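Local coordinates for protein carboxypeptidase D (Drosophila melanogaster, PDB 3MN8) that removes C-terminal arginine or lysine residues from peptides and proteins, including growth factors, peptide hormones and neuropeptides, as a zinc-dependent carboxypeptidase, at residues G129-V132 with N133-I137; Q79-R82 with N83-S86. One frame throughout, in Å; residues are numbered along the deposited sequence.

Interaction 1 of 2, residues G129-V132 with N133-I137; sequences GQLV and NSTDI. With NAG (2-acetamido-2-deoxy-beta-D-glucopyranose), chain E.
The backbone N of N133 donates to G129 O at 3.1 Å and 154°, an i to i+4 bond of helix 126-134 shortly before the chain enters strand 136-140 of the peptidase M14 domain. At this C-terminal end of the helix, side-chain hydroxyls supplement the backbone ladder. S134 N makes weak bonds to Q130 O and L131 O, but its OG gives a second bond to Q130 O at 2.6 Å. That hydroxyl is folded back against its own main chain, OG lying between N and the carbonyl carbon (chi1 52°), which turns it toward the preceding helical turn. An alanine in place of S134 is likely to cost Q130 O its hydroxyl donor, leaving it to rely more on the weak bond from the backbone N. T135 OG1 repeats the pattern one residue on, donating to L131 O at 2.8 Å and only 17° out of the carbonyl plane, while it also bonds H336 NE2. Next to these polar bonds, L131 CG packs on I137 CD1 at 4.3 Å, two branched apolar chains joining helix to strand. N133, S134 and T135 form an N-X-T glycosylation sequon, and N133 ND2 is bonded covalently to C1 of the N-acetylglucosamine. The sugar's acetamido group reaches back to G129, where the absence of a side chain probably makes room for the methyl, NAG C8 lying 3.4 Å from G129 CA.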
loop_
_atom_site.group_PDB
_atom_site.type_symbol
_atom_site.label_atom_id
_atom_site.label_comp_id
_atom_site.label_asym_id
_atom_site.label_seq_id
_atom_site.Cartn_x
_atom_site.Cartn_y
_atom_site.Cartn_z
ATOM N N GLY A 129 9.261 -0.124 -17.470
ATOM C CA GLY A 129 8.470 -0.879 -18.422
ATOM C C GLY A 129 8.178 -2.249 -17.853
ATOM O O GLY A 129 7.079 -2.783 -18.022
ATOM N N GLN A 130 9.166 -2.806 -17.155
ATOM C CA GLN A 130 9.058 -4.165 -16.642
ATOM C C GLN A 130 8.248 -4.167 -15.366
ATOM O O GLN A 130 7.466 -5.086 -15.111
ATOM C CB GLN A 130 10.442 -4.763 -16.405
ATOM C CG GLN A 130 10.480 -6.287 -16.542
ATOM C CD GLN A 130 9.956 -6.993 -15.309
ATOM O OE1 GLN A 130 9.871 -6.393 -14.242
ATOM N NE2 GLN A 130 9.610 -8.273 -15.444
ATOM N N LEU A 131 8.438 -3.131 -14.563
ATOM C CA LEU A 131 7.632 -2.951 -13.364
ATOM C C LEU A 131 6.145 -2.912 -13.727
ATOM O O LEU A 131 5.324 -3.617 -13.147
ATOM C CB LEU A 131 8.019 -1.645 -12.667
ATOM C CG LEU A 131 7.216 -1.334 -11.406
ATOM C CD1 LEU A 131 7.533 -2.371 -10.341
ATOM C CD2 LEU A 131 7.504 0.081 -10.919
ATOM N N VAL A 132 5.817 -2.088 -14.711
ATOM C CA VAL A 132 4.432 -1.874 -15.118
ATOM C C VAL A 132 3.802 -3.115 -15.742
ATOM O O VAL A 132 2.630 -3.423 -15.483
ATOM C CB VAL A 132 4.316 -0.699 -16.114
ATOM C CG1 VAL A 132 2.903 -0.611 -16.657
ATOM C CG2 VAL A 132 4.700 0.602 -15.437
ATOM N N ASN A 133 4.579 -3.805 -16.577
ATOM C CA ASN A 133 4.130 -5.027 -17.222
ATOM C C ASN A 133 3.724 -6.104 -16.213
ATOM O O ASN A 133 2.791 -6.878 -16.449
ATOM C CB ASN A 133 5.235 -5.567 -18.132
ATOM C CG ASN A 133 5.237 -4.918 -19.498
ATOM O OD1 ASN A 133 4.530 -3.938 -19.737
ATOM N ND2 ASN A 133 6.033 -5.469 -20.408
ATOM N N SER A 134 4.419 -6.136 -15.081
ATOM C CA SER A 134 4.337 -7.265 -14.163
ATOM C C SER A 134 3.517 -6.968 -12.924
ATOM O O SER A 134 3.268 -7.863 -12.116
ATOM C CB SER A 134 5.743 -7.691 -13.737
ATOM O OG SER A 134 6.475 -6.580 -13.244
ATOM N N THR A 135 3.113 -5.711 -12.771
ATOM C CA THR A 135 2.372 -5.291 -11.584
ATOM C C THR A 135 1.161 -4.459 -11.944
ATOM O O THR A 135 1.204 -3.646 -12.870
ATOM C CB THR A 135 3.241 -4.449 -10.629
ATOM O OG1 THR A 135 4.612 -4.875 -10.696
ATOM C CG2 THR A 135 2.726 -4.587 -9.204
ATOM N N ASP A 136 0.082 -4.666 -11.201
ATOM C CA ASP A 136 -1.141 -3.891 -11.376
ATOM C C ASP A 136 -1.200 -2.819 -10.298
ATOM O O ASP A 136 -1.445 -3.114 -9.121
ATOM C CB ASP A 136 -2.348 -4.799 -11.254
ATOM C CG ASP A 136 -3.339 -4.587 -12.360
ATOM O OD1 ASP A 136 -2.982 -4.784 -13.542
ATOM O OD2 ASP A 136 -4.489 -4.235 -12.042
ATOM N N ILE A 137 -0.982 -1.575 -10.703
ATOM C CA ILE A 137 -0.724 -0.530 -9.747
ATOM C C ILE A 137 -1.847 0.503 -9.633
ATOM O O ILE A 137 -2.327 1.034 -10.637
ATOM C CB ILE A 137 0.590 0.158 -10.073
ATOM C CG1 ILE A 137 1.755 -0.854 -10.003
ATOM C CG2 ILE A 137 0.798 1.346 -9.147
ATOM C CD1 ILE A 137 3.051 -0.378 -10.700
HETATM C C1 NAG E . 6.122 -4.568 -21.523
HETATM C C2 NAG E . 7.344 -5.320 -22.046
HETATM C C3 NAG E . 7.648 -5.021 -23.510
HETATM C C4 NAG E . 6.367 -5.022 -24.341
HETATM C C5 NAG E . 5.291 -4.189 -23.659
HETATM C C6 NAG E . 3.989 -4.255 -24.434
HETATM C C7 NAG E . 9.199 -3.939 -21.072
HETATM C C8 NAG E . 8.530 -2.623 -21.378
HETATM N N2 NAG E . 8.511 -5.081 -21.204
HETATM O O3 NAG E . 8.554 -5.994 -23.994
HETATM O O4 NAG E . 6.610 -4.506 -25.634
HETATM O O5 NAG E . 5.029 -4.718 -22.386
HETATM O O6 NAG E . 3.422 -5.526 -24.196
HETATM O O7 NAG E . 10.369 -3.946 -20.690
#

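Interaction 2 of 2, residues Q79-R82 with N83-S86. With NAG (2-acetamido-2-deoxy-beta-D-glucopyranose), chain E.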
loop_
_atom_site.group_PDB
_atom_site.type_symbol
_atom_site.label_atom_id
_atom_site.label_comp_id
_atom_site.label_asym_id
_atom_site.label_seq_id
_atom_site.Cartn_x
_atom_site.Cartn_y
_atom_site.Cartn_z
ATOM N N GLN A 79 -5.463 3.608 -11.818
ATOM C CA GLN A 79 -4.811 2.335 -12.110
ATOM C C GLN A 79 -3.867 2.416 -13.302
ATOM O O GLN A 79 -4.201 2.994 -14.331
ATOM C CB GLN A 79 -5.851 1.264 -12.404
ATOM C CG GLN A 79 -5.295 0.057 -13.085
ATOM C CD GLN A 79 -6.388 -0.864 -13.541
ATOM O OE1 GLN A 79 -7.520 -0.435 -13.756
ATOM N NE2 GLN A 79 -6.061 -2.139 -13.698
ATOM N N ILE A 80 -2.694 1.807 -13.151
ATOM C CA ILE A 80 -1.712 1.672 -14.220
ATOM C C ILE A 80 -1.381 0.198 -14.382
ATOM O O ILE A 80 -1.030 -0.473 -13.409
ATOM C CB ILE A 80 -0.422 2.405 -13.864
ATOM C CG1 ILE A 80 -0.710 3.898 -13.673
ATOM C CG2 ILE A 80 0.635 2.153 -14.929
ATOM C CD1 ILE A 80 0.391 4.677 -13.002
ATOM N N SER A 81 -1.489 -0.313 -15.603
ATOM C CA SER A 81 -1.261 -1.732 -15.844
ATOM C C SER A 81 -0.779 -1.977 -17.258
ATOM O O SER A 81 -0.866 -1.090 -18.108
ATOM C CB SER A 81 -2.554 -2.496 -15.626
ATOM O OG SER A 81 -3.564 -1.959 -16.453
ATOM N N ARG A 82 -0.274 -3.182 -17.515
ATOM C CA ARG A 82 0.097 -3.570 -18.876
ATOM C C ARG A 82 -1.131 -3.367 -19.747
ATOM O O ARG A 82 -1.061 -2.742 -20.810
ATOM C CB ARG A 82 0.575 -5.031 -18.920
ATOM C CG ARG A 82 0.887 -5.595 -20.314
ATOM C CD ARG A 82 2.303 -6.153 -20.399
ATOM N NE ARG A 82 2.337 -7.579 -20.692
ATOM C CZ ARG A 82 3.409 -8.254 -21.114
ATOM N NH1 ARG A 82 3.309 -9.558 -21.342
ATOM N NH2 ARG A 82 4.575 -7.648 -21.318
ATOM N N ASN A 83 -2.264 -3.872 -19.266
ATOM C CA ASN A 83 -3.526 -3.746 -19.983
ATOM C C ASN A 83 -4.669 -3.444 -19.044
ATOM O O ASN A 83 -5.133 -4.322 -18.323
ATOM C CB ASN A 83 -3.832 -5.029 -20.746
ATOM C CG ASN A 83 -5.293 -5.125 -21.170
ATOM O OD1 ASN A 83 -5.941 -4.113 -21.450
ATOM N ND2 ASN A 83 -5.816 -6.350 -21.223
ATOM N N THR A 84 -5.140 -2.205 -19.072
ATOM C CA THR A 84 -6.145 -1.751 -18.112
ATOM C C THR A 84 -7.500 -2.468 -18.222
ATOM O O THR A 84 -8.312 -2.419 -17.304
ATOM C CB THR A 84 -6.330 -0.234 -18.192
ATOM O OG1 THR A 84 -6.318 0.312 -16.872
ATOM C CG2 THR A 84 -7.627 0.114 -18.884
ATOM N N ARG A 85 -7.740 -3.156 -19.329
ATOM C CA ARG A 85 -8.997 -3.881 -19.475
ATOM C C ARG A 85 -9.205 -4.930 -18.384
ATOM O O ARG A 85 -10.247 -4.972 -17.741
ATOM C CB ARG A 85 -9.086 -4.540 -20.848
ATOM C CG ARG A 85 -9.143 -3.557 -22.006
ATOM C CD ARG A 85 -9.803 -4.192 -23.220
ATOM N NE ARG A 85 -11.266 -4.174 -23.141
ATOM C CZ ARG A 85 -12.017 -5.182 -22.701
ATOM N NH1 ARG A 85 -13.340 -5.058 -22.678
ATOM N NH2 ARG A 85 -11.452 -6.312 -22.284
ATOM N N SER A 86 -8.209 -5.785 -18.181
ATOM C CA SER A 86 -8.293 -6.824 -17.154
ATOM C C SER A 86 -7.081 -6.784 -16.230
ATOM O O SER A 86 -6.417 -5.756 -16.085
ATOM C CB SER A 86 -8.411 -8.211 -17.797
ATOM O OG SER A 86 -9.583 -8.332 -18.603
HETATM C C1 NAG E . 6.122 -4.568 -21.523
HETATM C C2 NAG E . 7.344 -5.320 -22.046
HETATM C C3 NAG E . 7.648 -5.021 -23.510
HETATM C C4 NAG E . 6.367 -5.022 -24.341
HETATM C C5 NAG E . 5.291 -4.189 -23.659
HETATM C C6 NAG E . 3.989 -4.255 -24.434
HETATM C C7 NAG E . 9.199 -3.939 -21.072
HETATM C C8 NAG E . 8.530 -2.623 -21.378
HETATM N N2 NAG E . 8.511 -5.081 -21.204
HETATM O O3 NAG E . 8.554 -5.994 -23.994
HETATM O O4 NAG E . 6.610 -4.506 -25.634
HETATM O O5 NAG E . 5.029 -4.718 -22.386
HETATM O O6 NAG E . 3.422 -5.526 -24.196
HETATM O O7 NAG E . 10.369 -3.946 -20.690
#
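With CG anti to its backbone N (chi1 163°) and an extended chain beyond, Q79 reaches past the end of its strand to T84, its amide OE1 coming 3.4 Å from T84 OG1. A long amide suits this place because both of its ends find partners: OE1 accepts from H64 NE2 on strand 61-68, and NE2 makes a weak bond to D136 OD2. S81 turns its small hydroxyl toward the same residue. There OG rests 3.1 Å from T84 N, but the angle is too poor for a hydrogen bond, and the pair is best read as packing in which a short side chain lies against the backbone where it turns. The turn itself is an Asx turn at the exit of strand 74-80: N83 OD1 accepts from R85 N at 2.9 Å. The amide N approaches from above the carbonyl plane, 63° out of it, and so does not lie on a lone pair. Asparagine suits the position because its short side chain places a carbonyl close to the main chain two residues on. A weak backbone bond from S86 N to N83 O accompanies it, and a further backbone bond joins T84 to N59. R82, just before the turn, sends its side chain away from it. Its chain bends at chi2 and chi3 to carry the guanidinium to the N-acetylglucosamine on N133, where NH2 donates to the ring oxygen O5 at 3.2 Å and 138°. Sugar atom C1 lies at the edge of the guanidinium, in its plane, while O6 stands over one face. Of the arginine's aliphatic carbons CD comes near as well, R82 CD lying 3.7 Å from NAG O5.

Overall arrangement
Interactions 1 and 2 have their centres about 9 Å apart and share the antiparallel neighbours 74-80 and 136-140 of the large mixed sheet. A probable backbone hydrogen bond, I80 N to I137 O at 2.7 Å, ties the strands together, and D136 OD1 packs on S81 CB at 3.1 Å. The two contacts also meet at the glycan: interaction 1 supplies its covalent anchor and interaction 2 an arginine that hydrogen-bonds to it, so the sugar attached to the helix also contacts the segment after strand 74-80. Both lie away from the catalytic zinc, bound by H101, E104 and H217, and from the pocket that holds the guanidino ligand.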